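Local coordinates for protein putative dehydrogenase (Amycolatopsis orientalis, PDB 5A9S) that probably catalyses the reduction of imines to amines with NADPH, whose oxidised form it binds in a Rossmann-type domain next to a helical domain, at residues Q4-T9 / S62-V67; A189-S194 / Q255-E260; T243-I248 / R264-L269; V90-N95 / G115-A120; A22-R27 / A152-P157. All blocks are in the same frame, centred on the assembly; numbering follows the deposited sequence.

In this two-domain reductase the contacts fall into two groups along the chain, beginning with interaction 1, which joins strand 8-11 to strand 64-67 and closes the first loop of the nucleotide-binding domain. Interaction 5 opens inside that loop, at helix 15-26, and closes only at 152-157, so the two cross. Interaction 4, the pairing of 90-95 with 115-120, nests within interaction 5 and adjoins interaction 1, since strands 64-67 and 90-93 are neighbours in one sheet. Helix 166-193 then leads to the other side of the chain's centre. There interactions 2 and 3 cross: the first ties the end of that helix to the turn after helix 238-255, the second packs helices 238-255 and 260-277 together.

Interaction 1: residues Q4-T9 / S62-V67; sequences QNLPVT and SRLLVV
Val8 and Leu64 lie side by side and point the same way, out of one face of the sheet, with Val8 CG1 4.1 Å from Leu64 CD2. The same methyl of Val8 also meets Val66, whose side chain is set aslant to it, and here the approach is closer: CG1 of Val8 to CG2 of Val66 is 3.7 Å. Helix 15-26 packs on this row through Leu24 on Val8 and Leu20 on Val66, while helix 141-152 meets Leu64. Thr9 turns to the other face. Its OG1 is placed anti to the carbonyl carbon (chi1 -65°), which brings it 2.7 Å from OG of Ser62 in a hydroxyl-hydroxyl hydrogen bond. Ala58 O also bonds to Thr9 OG1, and a water lies 2.8 Å from Ser62 OG, so both buried hydroxyls have a second partner. Thr9 CB rests 4.0 Å from Leu65 CD2. Between the two faces the backbones pair in parallel: Thr9 N donates to Leu64 O at 3.0 Å, and Val66 N to Thr9 O at 2.7 Å, both almost straight. The strands are neighbours in the 3-2-1-4-5-6 order of the Rossmann fold, where the chain crosses between sheet halves; strand 8-11 runs into the glycine-rich NADP-binding turn.

Interaction 2: residues A189-S194 / Q255-E260; sequences AALVGS and QGVDTE
Ser194 OG is gripped by two bonds. It donates to Leu191 O, three residues back, in helix 166-193, at 2.7 Å, and accepts from Gln255 NE2 at 3.0 Å. The second bond is nearly straight (173°) and lies in the amide plane of Gln255. Standing between the backbone N and the carbonyl carbon (chi1 73°), the hydroxyl is turned back toward the last turn of helix 166-193. The glutamine chain bends at chi2 (-60°) to bring its amide round, and Leu191, crossing it at about a right angle, sets CD1 4.0 Å from Gln255 CB. Val257 supplies the apolar half, its two methyls dividing the work: CG1 meets Ala190 CB at 3.9 Å, while CG2 meets Ser194 CB at 3.7 Å. Another protein chain packs on Leu191 and Val257, so the contact borders the subunit interface. This is the turn between helices 238-255 and 260-277 of the C-terminal domain, a Schellman motif at Gly256 closing one helix and a capping bond from Glu260 N to Asp258 OD1 opening the next, docked on the end of helix 166-193.

Interaction 3: residues T243-I248 / R264-L269; sequences TTLKHI and RNKELL
Apolar packing carries this contact, and Leu245 stands at its centre, reaching three residues of the facing helix. Its CD1 comes within 3.3 Å of Leu269 CD2, tighter than ordinary van der Waals contact, the two side chains crossing at about a right angle. Leu269 also has its first two torsions away from the usual staggered values (chi1 -95°), in keeping with a strained fit. The other methyl, Leu245 CD2, sits 3.9 Å from Asn265 CB, again with the side chains crosswise. At the root of the leucine, CB touches Lys266 CG at 3.8 Å. The two segments belong to a helical hairpin of the C-terminal domain, made by helices 238-255 and 260-277, whose segments here run nearly antiparallel (160°), their local axes 9.6 Å apart. Another protein chain adds an aromatic side chain against Leu245, so the leucine serves the subunit interface as well. The two lysines meet through their aliphatic parts: Lys246 CG passes 4.2 Å from Lys266 CE. Their ammonium nitrogens, NZ of Lys246 and NZ of Lys266, are 5.2 Å apart. Any repulsion between them is probably eased by Asp270, which forms a salt bridge with Lys266.

Interaction 4: residues V90-N95 / G115-A120; sequences VVVNLN and GYLDGA. With NAP (NADP nicotinamide-adenine-dinucleotide phosphate), chain D.
Asn93 and Tyr116 carry the side-chain bonding: Asn93 ND2 donates to Tyr116 OH at 2.8 Å, somewhat bent, with the amide and ring planes 73° apart. Tyr116 OH donates in turn to Asp118 OD2, on its anti lone pair, at 2.5 Å, and Ser96 OG bonds to that carboxylate oxygen too. Asn93 OD1 accepts from Asn95 N, an Asx turn where the strand ends. Backbone bonds join the parallel strands in regular alternation, from Val91 N to Gly115 O (2.8 Å) through to Gly119 N and Asn93 O (2.9 Å). Apolar contacts line both faces: Val91 CG1 meets Tyr116 CD1 (4.1 Å) on one, Val92 lies beside Leu117 on the other, and Leu94 CD1 rests 3.5 Å from the bare CA of Gly119. At the cofactor, the O2D hydroxyl of NADP donates to Asn95 OD1 at 2.6 Å, while Asn95 ND2 bonds to Leu69 O. The strands belong to a beta-alpha-beta unit: its helix 99-111 packs on Tyr116 and Asp118, helix 141-152 covers Val90 and Leu117 on the other face, and strand 64-67 flanks 90-93.

Interaction 5: residues A22-R27 / A152-P157; sequences AALLDR and AGLGDP
Arg27 lies along Gly153, its CB directed at the 152-157 segment from the end of helix 15-26. The chain runs extended from CG to NE (chi2 168°), carrying CD to 3.4 Å from Gly153 CA, an approach possible because that residue bears no side chain. NE comes 3.2 Å from Gly153 O, but the angle is too poor for a hydrogen bond. The carbonyl oxygen instead lies over the centre of one guanidinium face, with CZ of Arg27 also 3.2 Å from Gly153 O, where the positive charge would be expected to attract it. The tip bonds in other directions. NH1 donates to Ala23 O at 2.9 Å, with the acceptor in the guanidinium plane; Arg27 N reaches the same oxygen from the opposite face of its carbonyl. NH2 bonds to Gly129 O, which helps fix the group's rotation. Apart from the arginine, Leu154 CD1 provides the apolar link, 4.0 Å from Ala23 CB and 3.9 Å from Leu24 CG, the two leucines meeting at a slant. The helix so held follows the glycine-rich turn of the Rossmann fold, and it is here joined to the turn between helix 141-152 and strand 156-159 of the same domain.

Interaction 1: residues Q4-T9 / S62-V67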
# COMPACT_ATOMS: atom_id res chain seq x y z
N GLN A 4 14.62 -9.66 35.80
CA GLN A 4 14.41 -8.37 35.14
C GLN A 4 15.71 -7.77 34.67
O GLN A 4 15.68 -6.86 33.85
CB GLN A 4 13.73 -7.37 36.08
CG GLN A 4 12.33 -7.76 36.53
CD GLN A 4 11.35 -7.76 35.37
OE1 GLN A 4 11.18 -6.75 34.67
NE2 GLN A 4 10.71 -8.91 35.15
N ASN A 5 16.84 -8.26 35.21
CA ASN A 5 18.17 -7.76 34.86
C ASN A 5 18.99 -8.78 34.03
O ASN A 5 20.21 -8.70 33.95
CB ASN A 5 18.88 -7.32 36.17
CG ASN A 5 17.96 -6.44 37.05
OD1 ASN A 5 17.49 -6.87 38.12
ND2 ASN A 5 17.64 -5.21 36.56
N LEU A 6 18.28 -9.73 33.43
CA LEU A 6 18.87 -10.88 32.73
C LEU A 6 20.15 -10.46 31.96
O LEU A 6 20.05 -9.53 31.22
CB LEU A 6 17.81 -11.39 31.74
CG LEU A 6 18.20 -12.51 30.76
CD1 LEU A 6 18.65 -13.73 31.54
CD2 LEU A 6 17.05 -12.88 29.82
N PRO A 7 21.33 -11.12 32.16
CA PRO A 7 22.45 -10.78 31.25
C PRO A 7 22.09 -11.13 29.82
O PRO A 7 21.41 -12.10 29.59
CB PRO A 7 23.63 -11.67 31.74
CG PRO A 7 23.04 -12.63 32.67
CD PRO A 7 21.79 -12.00 33.25
N VAL A 8 22.51 -10.31 28.89
CA VAL A 8 22.30 -10.59 27.45
C VAL A 8 23.57 -10.25 26.74
O VAL A 8 24.22 -9.30 27.10
CB VAL A 8 21.17 -9.74 26.80
CG1 VAL A 8 20.90 -10.19 25.36
CG2 VAL A 8 19.91 -9.90 27.63
N THR A 9 23.91 -11.05 25.73
CA THR A 9 24.97 -10.74 24.83
C THR A 9 24.39 -10.35 23.45
O THR A 9 23.53 -11.05 22.93
CB THR A 9 25.86 -11.94 24.63
OG1 THR A 9 26.51 -12.28 25.85
CG2 THR A 9 26.89 -11.66 23.53
N SER A 62 26.50 -14.92 28.84
CA SER A 62 25.01 -14.82 28.94
C SER A 62 24.40 -16.11 28.50
O SER A 62 24.96 -16.81 27.65
CB SER A 62 24.46 -13.67 28.11
OG SER A 62 25.25 -12.51 28.26
N ARG A 63 23.22 -16.42 29.04
CA ARG A 63 22.43 -17.51 28.54
C ARG A 63 21.68 -17.06 27.26
O ARG A 63 21.48 -17.88 26.36
CB ARG A 63 21.41 -18.03 29.56
CG ARG A 63 20.81 -19.33 29.05
CD ARG A 63 19.75 -20.02 29.87
NE ARG A 63 19.39 -21.24 29.14
CZ ARG A 63 18.20 -21.55 28.59
NH1 ARG A 63 17.12 -20.76 28.69
NH2 ARG A 63 18.07 -22.71 27.97
N LEU A 64 21.22 -15.82 27.21
CA LEU A 64 20.56 -15.28 26.00
C LEU A 64 21.54 -14.52 25.10
O LEU A 64 22.17 -13.53 25.55
CB LEU A 64 19.43 -14.34 26.35
CG LEU A 64 18.61 -13.80 25.16
CD1 LEU A 64 17.84 -14.92 24.50
CD2 LEU A 64 17.70 -12.68 25.61
N LEU A 65 21.60 -14.97 23.83
CA LEU A 65 22.50 -14.41 22.81
C LEU A 65 21.67 -13.83 21.63
O LEU A 65 20.99 -14.55 20.89
CB LEU A 65 23.46 -15.48 22.28
CG LEU A 65 24.10 -16.48 23.27
CD1 LEU A 65 24.82 -17.59 22.53
CD2 LEU A 65 25.03 -15.79 24.30
N VAL A 66 21.75 -12.53 21.46
CA VAL A 66 21.01 -11.84 20.44
C VAL A 66 22.00 -11.62 19.33
O VAL A 66 23.02 -10.98 19.56
CB VAL A 66 20.45 -10.53 20.98
CG1 VAL A 66 19.84 -9.72 19.85
CG2 VAL A 66 19.45 -10.83 22.07
N VAL A 67 21.72 -12.16 18.14
CA VAL A 67 22.62 -12.11 16.98
C VAL A 67 22.03 -11.24 15.89
O VAL A 67 20.91 -11.45 15.45
CB VAL A 67 22.95 -13.51 16.44
CG1 VAL A 67 23.97 -13.41 15.31
CG2 VAL A 67 23.51 -14.39 17.55
O HOH W 1 26.15 -10.19 29.64

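Interaction 2: residues A189-S194 / Q255-E260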
# COMPACT_ATOMS: atom_id res chain seq x y z
N ALA A 189 2.81 10.26 -7.28
CA ALA A 189 3.37 11.56 -6.91
C ALA A 189 3.94 12.28 -8.13
O ALA A 189 3.89 13.50 -8.22
CB ALA A 189 4.41 11.40 -5.82
N ALA A 190 4.53 11.51 -9.04
CA ALA A 190 5.09 12.08 -10.24
C ALA A 190 3.99 12.65 -11.08
O ALA A 190 4.09 13.75 -11.62
CB ALA A 190 5.86 11.04 -11.01
N LEU A 191 2.92 11.89 -11.17
CA LEU A 191 1.74 12.30 -11.90
C LEU A 191 1.09 13.55 -11.40
O LEU A 191 0.87 14.46 -12.18
CB LEU A 191 0.74 11.19 -11.91
CG LEU A 191 -0.30 11.14 -13.00
CD1 LEU A 191 0.28 11.20 -14.41
CD2 LEU A 191 -1.18 9.90 -12.81
N VAL A 192 0.81 13.67 -10.11
CA VAL A 192 0.22 14.92 -9.65
C VAL A 192 1.24 16.05 -9.70
O VAL A 192 0.88 17.23 -9.93
CB VAL A 192 -0.43 14.84 -8.24
CG1 VAL A 192 -1.53 13.79 -8.21
CG2 VAL A 192 0.57 14.57 -7.14
N GLY A 193 2.49 15.72 -9.41
CA GLY A 193 3.57 16.69 -9.48
C GLY A 193 3.73 17.34 -10.86
O GLY A 193 4.06 18.50 -10.94
N SER A 194 3.44 16.60 -11.92
CA SER A 194 3.54 17.13 -13.28
C SER A 194 2.54 18.26 -13.53
O SER A 194 2.75 19.01 -14.44
CB SER A 194 3.28 16.01 -14.29
OG SER A 194 1.90 15.64 -14.32
N GLN A 255 0.37 13.95 -19.37
CA GLN A 255 1.13 14.70 -18.39
C GLN A 255 2.65 14.65 -18.57
O GLN A 255 3.35 15.31 -17.83
CB GLN A 255 0.79 14.23 -16.96
CG GLN A 255 -0.66 14.47 -16.58
CD GLN A 255 -1.05 15.95 -16.61
OE1 GLN A 255 -2.01 16.31 -17.26
NE2 GLN A 255 -0.30 16.81 -15.92
N GLY A 256 3.15 13.86 -19.51
CA GLY A 256 4.58 13.77 -19.72
C GLY A 256 5.28 12.93 -18.65
O GLY A 256 6.45 13.10 -18.44
N VAL A 257 4.58 11.99 -18.02
CA VAL A 257 5.18 11.16 -16.97
C VAL A 257 5.37 9.77 -17.53
O VAL A 257 4.51 9.28 -18.21
CB VAL A 257 4.32 11.18 -15.72
CG1 VAL A 257 4.79 10.15 -14.69
CG2 VAL A 257 4.39 12.59 -15.14
N ASP A 258 6.52 9.16 -17.25
CA ASP A 258 6.86 7.84 -17.76
C ASP A 258 5.77 6.83 -17.41
O ASP A 258 5.24 6.80 -16.30
CB ASP A 258 8.23 7.41 -17.21
CG ASP A 258 8.82 6.20 -17.89
OD1 ASP A 258 8.19 5.15 -18.11
OD2 ASP A 258 10.03 6.25 -18.13
N THR A 259 5.38 6.05 -18.38
CA THR A 259 4.29 5.12 -18.18
C THR A 259 4.64 3.72 -17.74
O THR A 259 3.80 2.90 -17.64
CB THR A 259 3.46 5.01 -19.43
OG1 THR A 259 4.31 4.60 -20.48
CG2 THR A 259 2.89 6.31 -19.79
N GLU A 260 5.91 3.48 -17.50
CA GLU A 260 6.39 2.16 -17.08
C GLU A 260 5.52 1.43 -16.05
O GLU A 260 5.12 0.25 -16.23
CB GLU A 260 7.80 2.36 -16.53
CG GLU A 260 8.39 1.19 -15.78
CD GLU A 260 9.84 1.34 -15.40
OE1 GLU A 260 10.43 2.44 -15.38
OE2 GLU A 260 10.39 0.30 -15.08

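Interaction 3: residues T243-I248 / R264-L269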
# COMPACT_ATOMS: atom_id res chain seq x y z
N THR A 243 -9.38 -1.45 -18.66
CA THR A 243 -9.83 -0.13 -19.12
C THR A 243 -9.37 1.00 -18.20
O THR A 243 -8.93 2.04 -18.69
CB THR A 243 -11.37 -0.09 -19.25
OG1 THR A 243 -11.77 -1.21 -20.04
CG2 THR A 243 -11.85 1.17 -19.90
N THR A 244 -9.49 0.82 -16.88
CA THR A 244 -9.03 1.82 -15.95
C THR A 244 -7.52 2.05 -16.15
O THR A 244 -7.08 3.18 -16.24
CB THR A 244 -9.34 1.41 -14.51
OG1 THR A 244 -10.77 1.25 -14.39
CG2 THR A 244 -8.86 2.43 -13.50
N LEU A 245 -6.75 0.99 -16.25
CA LEU A 245 -5.32 1.15 -16.47
C LEU A 245 -4.97 1.91 -17.77
O LEU A 245 -4.00 2.69 -17.81
CB LEU A 245 -4.65 -0.22 -16.40
CG LEU A 245 -4.21 -0.54 -14.93
CD1 LEU A 245 -4.02 -2.04 -14.78
CD2 LEU A 245 -2.96 0.16 -14.44
N LYS A 246 -5.76 1.70 -18.83
CA LYS A 246 -5.58 2.45 -20.11
C LYS A 246 -5.80 3.96 -19.93
O LYS A 246 -5.06 4.75 -20.49
CB LYS A 246 -6.51 1.93 -21.21
CG LYS A 246 -6.13 0.56 -21.78
CD LYS A 246 -7.15 0.18 -22.86
CE LYS A 246 -6.82 -1.13 -23.59
NZ LYS A 246 -8.08 -1.83 -24.01
N HIS A 247 -6.77 4.34 -19.12
CA HIS A 247 -6.93 5.76 -18.76
C HIS A 247 -5.72 6.32 -18.00
O HIS A 247 -5.38 7.48 -18.16
CB HIS A 247 -8.20 5.94 -17.92
CG HIS A 247 -9.47 5.71 -18.69
ND1 HIS A 247 -10.66 5.34 -18.10
CD2 HIS A 247 -9.72 5.78 -20.02
CE1 HIS A 247 -11.59 5.20 -19.03
NE2 HIS A 247 -11.04 5.46 -20.20
N ILE A 248 -5.16 5.52 -17.08
CA ILE A 248 -4.02 5.93 -16.25
C ILE A 248 -2.83 6.09 -17.20
O ILE A 248 -2.15 7.09 -17.15
CB ILE A 248 -3.71 4.90 -15.15
CG1 ILE A 248 -4.82 4.87 -14.11
CG2 ILE A 248 -2.39 5.22 -14.44
CD1 ILE A 248 -4.75 3.64 -13.21
N ARG A 264 3.31 -1.79 -17.02
CA ARG A 264 3.59 -3.11 -16.43
C ARG A 264 2.38 -3.70 -15.69
O ARG A 264 2.07 -4.89 -15.82
CB ARG A 264 4.80 -3.08 -15.48
CG ARG A 264 6.16 -2.77 -16.11
CD ARG A 264 7.17 -3.90 -15.92
NE ARG A 264 8.25 -3.98 -16.91
CZ ARG A 264 9.26 -3.13 -17.03
NH1 ARG A 264 9.35 -2.07 -16.25
NH2 ARG A 264 10.18 -3.32 -17.96
N ASN A 265 1.67 -2.88 -14.96
CA ASN A 265 0.44 -3.35 -14.27
C ASN A 265 -0.62 -3.85 -15.24
O ASN A 265 -1.27 -4.86 -15.03
CB ASN A 265 -0.10 -2.23 -13.35
CG ASN A 265 0.74 -2.07 -12.11
OD1 ASN A 265 1.38 -3.00 -11.70
ND2 ASN A 265 0.74 -0.92 -11.51
N LYS A 266 -0.80 -3.09 -16.30
CA LYS A 266 -1.71 -3.46 -17.38
C LYS A 266 -1.29 -4.76 -18.07
O LYS A 266 -2.15 -5.60 -18.35
CB LYS A 266 -1.81 -2.37 -18.41
CG LYS A 266 -3.12 -2.33 -19.18
CD LYS A 266 -3.04 -3.14 -20.43
CE LYS A 266 -3.08 -2.33 -21.74
NZ LYS A 266 -3.21 -3.37 -22.81
N GLU A 267 -0.00 -4.90 -18.35
CA GLU A 267 0.52 -6.12 -19.01
C GLU A 267 0.26 -7.36 -18.18
O GLU A 267 0.04 -8.43 -18.71
CB GLU A 267 2.02 -6.04 -19.30
CG GLU A 267 2.51 -6.91 -20.47
CD GLU A 267 2.92 -8.37 -20.09
OE1 GLU A 267 3.16 -8.66 -18.90
OE2 GLU A 267 2.99 -9.29 -20.98
N LEU A 268 0.34 -7.20 -16.86
CA LEU A 268 0.08 -8.27 -15.95
C LEU A 268 -1.37 -8.72 -16.06
O LEU A 268 -1.64 -9.91 -16.14
CB LEU A 268 0.37 -7.80 -14.54
CG LEU A 268 -0.02 -8.75 -13.43
CD1 LEU A 268 0.79 -10.02 -13.58
CD2 LEU A 268 0.23 -8.07 -12.09
N LEU A 269 -2.28 -7.77 -16.04
CA LEU A 269 -3.73 -8.04 -16.24
C LEU A 269 -4.02 -8.68 -17.61
O LEU A 269 -4.77 -9.63 -17.67
CB LEU A 269 -4.53 -6.75 -16.09
CG LEU A 269 -5.13 -6.47 -14.73
CD1 LEU A 269 -4.32 -6.97 -13.55
CD2 LEU A 269 -5.51 -5.01 -14.58

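Interaction 4: residues V90-N95 / G115-A120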
# COMPACT_ATOMS: atom_id res chain seq x y z
N VAL A 90 20.75 -19.90 24.41
CA VAL A 90 19.68 -19.60 23.45
C VAL A 90 20.14 -18.50 22.51
O VAL A 90 20.55 -17.47 22.95
CB VAL A 90 18.37 -19.12 24.14
CG1 VAL A 90 17.38 -18.61 23.11
CG2 VAL A 90 17.74 -20.27 24.91
N VAL A 91 20.02 -18.76 21.23
CA VAL A 91 20.26 -17.75 20.19
C VAL A 91 18.95 -17.20 19.64
O VAL A 91 18.09 -17.95 19.24
CB VAL A 91 21.04 -18.38 19.02
CG1 VAL A 91 21.09 -17.46 17.81
CG2 VAL A 91 22.45 -18.70 19.51
N VAL A 92 18.87 -15.87 19.58
CA VAL A 92 17.83 -15.14 18.92
C VAL A 92 18.47 -14.51 17.73
O VAL A 92 19.25 -13.58 17.88
CB VAL A 92 17.24 -14.05 19.85
CG1 VAL A 92 16.19 -13.21 19.14
CG2 VAL A 92 16.64 -14.74 21.08
N ASN A 93 18.23 -15.08 16.54
CA ASN A 93 18.89 -14.64 15.32
C ASN A 93 18.02 -13.68 14.55
O ASN A 93 16.96 -14.04 14.02
CB ASN A 93 19.25 -15.84 14.48
CG ASN A 93 20.00 -15.51 13.21
OD1 ASN A 93 20.43 -14.39 12.96
ND2 ASN A 93 20.14 -16.53 12.37
N LEU A 94 18.48 -12.45 14.45
CA LEU A 94 17.68 -11.36 13.91
C LEU A 94 18.11 -10.93 12.50
O LEU A 94 17.69 -9.88 12.03
CB LEU A 94 17.74 -10.19 14.87
CG LEU A 94 16.68 -9.93 15.96
CD1 LEU A 94 15.54 -10.90 16.11
CD2 LEU A 94 17.28 -9.65 17.29
N ASN A 95 18.92 -11.75 11.87
CA ASN A 95 19.32 -11.45 10.55
C ASN A 95 19.50 -12.53 9.53
O ASN A 95 20.46 -12.49 8.79
CB ASN A 95 20.40 -10.37 10.44
CG ASN A 95 20.40 -9.66 9.07
OD1 ASN A 95 19.38 -9.52 8.46
ND2 ASN A 95 21.55 -9.23 8.61
N GLY A 115 19.17 -23.55 22.20
CA GLY A 115 17.83 -23.09 21.76
C GLY A 115 17.92 -22.03 20.66
O GLY A 115 18.93 -21.28 20.57
N TYR A 116 16.89 -21.95 19.83
CA TYR A 116 16.87 -21.05 18.65
C TYR A 116 15.54 -20.35 18.40
O TYR A 116 14.49 -20.98 18.33
CB TYR A 116 17.25 -21.83 17.40
CG TYR A 116 17.49 -20.96 16.21
CD1 TYR A 116 18.71 -20.30 16.05
CD2 TYR A 116 16.52 -20.78 15.24
CE1 TYR A 116 18.96 -19.51 14.94
CE2 TYR A 116 16.76 -20.01 14.12
CZ TYR A 116 17.98 -19.36 13.96
OH TYR A 116 18.20 -18.53 12.86
N LEU A 117 15.58 -19.04 18.27
CA LEU A 117 14.49 -18.26 17.76
C LEU A 117 15.02 -17.48 16.58
O LEU A 117 16.09 -16.88 16.67
CB LEU A 117 13.98 -17.25 18.76
CG LEU A 117 13.21 -17.70 19.96
CD1 LEU A 117 12.83 -16.48 20.83
CD2 LEU A 117 11.96 -18.47 19.51
N ASP A 118 14.23 -17.40 15.53
CA ASP A 118 14.52 -16.52 14.43
C ASP A 118 13.54 -15.33 14.51
O ASP A 118 12.33 -15.50 14.75
CB ASP A 118 14.41 -17.29 13.11
CG ASP A 118 15.26 -16.66 12.01
OD1 ASP A 118 14.71 -15.77 11.37
OD2 ASP A 118 16.48 -17.03 11.82
N GLY A 119 14.03 -14.14 14.27
CA GLY A 119 13.23 -12.89 14.39
C GLY A 119 13.45 -11.99 13.21
O GLY A 119 14.54 -12.02 12.61
N ALA A 120 12.46 -11.17 12.92
CA ALA A 120 12.54 -10.21 11.86
C ALA A 120 12.20 -8.86 12.45
O ALA A 120 11.15 -8.69 13.08
CB ALA A 120 11.55 -10.53 10.76
PA NAP D . 24.49 -4.77 8.36
O1A NAP D . 25.50 -4.24 7.35
O2A NAP D . 23.34 -5.59 7.80
O5B NAP D . 25.36 -5.67 9.39
C5B NAP D . 26.55 -5.13 9.94
C4B NAP D . 26.98 -6.02 11.09
O4B NAP D . 27.19 -7.37 10.62
C3B NAP D . 28.30 -5.55 11.64
O3B NAP D . 28.31 -5.76 13.04
C2B NAP D . 29.29 -6.45 10.96
O2B NAP D . 30.56 -6.58 11.61
C1B NAP D . 28.52 -7.76 10.94
N9A NAP D . 29.17 -8.68 9.98
C8A NAP D . 29.21 -8.59 8.64
N7A NAP D . 29.92 -9.60 8.10
C5A NAP D . 30.35 -10.35 9.13
C6A NAP D . 31.16 -11.58 9.28
N6A NAP D . 31.63 -12.18 8.17
N1A NAP D . 31.37 -12.03 10.53
C2A NAP D . 30.90 -11.42 11.63
N3A NAP D . 30.15 -10.30 11.56
C4A NAP D . 29.86 -9.74 10.37
O3 NAP D . 24.04 -3.58 9.42
PN NAP D . 23.03 -3.59 10.71
O1N NAP D . 22.23 -2.31 10.69
O2N NAP D . 23.64 -4.08 12.04
O5D NAP D . 21.96 -4.69 10.26
C5D NAP D . 21.80 -5.99 10.80
C4D NAP D . 20.55 -6.58 10.14
O4D NAP D . 19.29 -6.14 10.68
C3D NAP D . 20.47 -6.22 8.63
O3D NAP D . 21.20 -7.10 7.76
C2D NAP D . 19.01 -6.17 8.28
O2D NAP D . 18.63 -7.25 7.44
C1D NAP D . 18.28 -6.15 9.63
N1N NAP D . 17.38 -4.97 9.61
C2N NAP D . 17.90 -3.73 9.35
C3N NAP D . 17.10 -2.58 9.29
C7N NAP D . 17.72 -1.24 9.02
O7N NAP D . 17.03 -0.41 8.41
N7N NAP D . 18.96 -0.97 9.46
C4N NAP D . 15.71 -2.70 9.48
C5N NAP D . 15.19 -3.96 9.73
C6N NAP D . 16.04 -5.10 9.78
P2B NAP D . 31.73 -5.53 11.26
O1X NAP D . 32.95 -6.16 11.90
O2X NAP D . 31.89 -5.65 9.77
O3X NAP D . 31.17 -4.19 11.81

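Interaction 5: residues A22-R27 / A152-P157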
# COMPACT_ATOMS: atom_id res chain seq x y z
N ALA A 22 21.70 -0.96 22.99
CA ALA A 22 21.35 0.24 23.71
C ALA A 22 19.97 0.10 24.33
O ALA A 22 19.76 0.48 25.51
CB ALA A 22 21.45 1.45 22.81
N ALA A 23 19.03 -0.45 23.57
CA ALA A 23 17.69 -0.68 24.13
C ALA A 23 17.69 -1.62 25.32
O ALA A 23 16.99 -1.36 26.32
CB ALA A 23 16.72 -1.12 23.04
N LEU A 24 18.46 -2.72 25.24
CA LEU A 24 18.59 -3.59 26.40
C LEU A 24 19.29 -2.94 27.62
O LEU A 24 18.92 -3.19 28.79
CB LEU A 24 19.37 -4.84 26.04
CG LEU A 24 18.66 -5.79 25.05
CD1 LEU A 24 19.70 -6.67 24.38
CD2 LEU A 24 17.52 -6.58 25.65
N LEU A 25 20.32 -2.14 27.35
CA LEU A 25 20.97 -1.35 28.40
C LEU A 25 19.99 -0.39 29.07
O LEU A 25 19.98 -0.29 30.30
CB LEU A 25 22.15 -0.55 27.86
CG LEU A 25 23.44 -1.35 27.59
CD1 LEU A 25 24.42 -0.45 26.86
CD2 LEU A 25 24.08 -1.90 28.87
N ASP A 26 19.17 0.29 28.27
CA ASP A 26 18.13 1.18 28.81
C ASP A 26 17.16 0.48 29.75
O ASP A 26 16.67 1.10 30.67
CB ASP A 26 17.38 1.82 27.63
CG ASP A 26 18.15 2.90 27.00
OD1 ASP A 26 19.26 3.20 27.46
OD2 ASP A 26 17.67 3.43 25.98
N ARG A 27 16.90 -0.79 29.53
CA ARG A 27 15.98 -1.57 30.36
C ARG A 27 16.66 -2.37 31.42
O ARG A 27 16.09 -3.31 31.93
CB ARG A 27 15.12 -2.44 29.47
CG ARG A 27 14.27 -1.54 28.65
CD ARG A 27 13.55 -2.18 27.53
NE ARG A 27 12.74 -1.18 26.83
CZ ARG A 27 13.19 -0.23 26.00
NH1 ARG A 27 14.49 -0.08 25.73
NH2 ARG A 27 12.32 0.59 25.41
N ALA A 152 10.37 -8.12 24.63
CA ALA A 152 9.41 -6.99 24.60
C ALA A 152 10.08 -5.65 24.78
O ALA A 152 9.58 -4.66 24.26
CB ALA A 152 8.31 -7.18 25.63
N GLY A 153 11.24 -5.60 25.43
CA GLY A 153 11.98 -4.37 25.49
C GLY A 153 12.44 -3.83 24.14
O GLY A 153 12.71 -2.63 23.99
N LEU A 154 12.58 -4.72 23.16
CA LEU A 154 13.00 -4.33 21.83
C LEU A 154 11.88 -3.85 20.90
O LEU A 154 12.09 -2.98 20.06
CB LEU A 154 13.69 -5.48 21.15
CG LEU A 154 15.11 -5.86 21.46
CD1 LEU A 154 15.84 -5.00 22.48
CD2 LEU A 154 15.23 -7.35 21.71
N GLY A 155 10.70 -4.41 21.10
CA GLY A 155 9.59 -4.18 20.21
C GLY A 155 8.55 -5.18 20.62
O GLY A 155 8.86 -6.18 21.26
N ASP A 156 7.32 -4.86 20.29
CA ASP A 156 6.23 -5.76 20.54
C ASP A 156 6.54 -7.08 19.83
O ASP A 156 6.75 -7.11 18.61
CB ASP A 156 4.94 -5.14 20.00
CG ASP A 156 3.73 -6.03 20.22
OD1 ASP A 156 3.70 -6.76 21.23
OD2 ASP A 156 2.84 -6.01 19.35
N PRO A 157 6.63 -8.19 20.60
CA PRO A 157 7.05 -9.45 20.01
C PRO A 157 5.86 -10.27 19.56
O PRO A 157 5.02 -10.62 20.37
CB PRO A 157 7.78 -10.15 21.17
CG PRO A 157 7.21 -9.58 22.42
CD PRO A 157 6.48 -8.31 22.07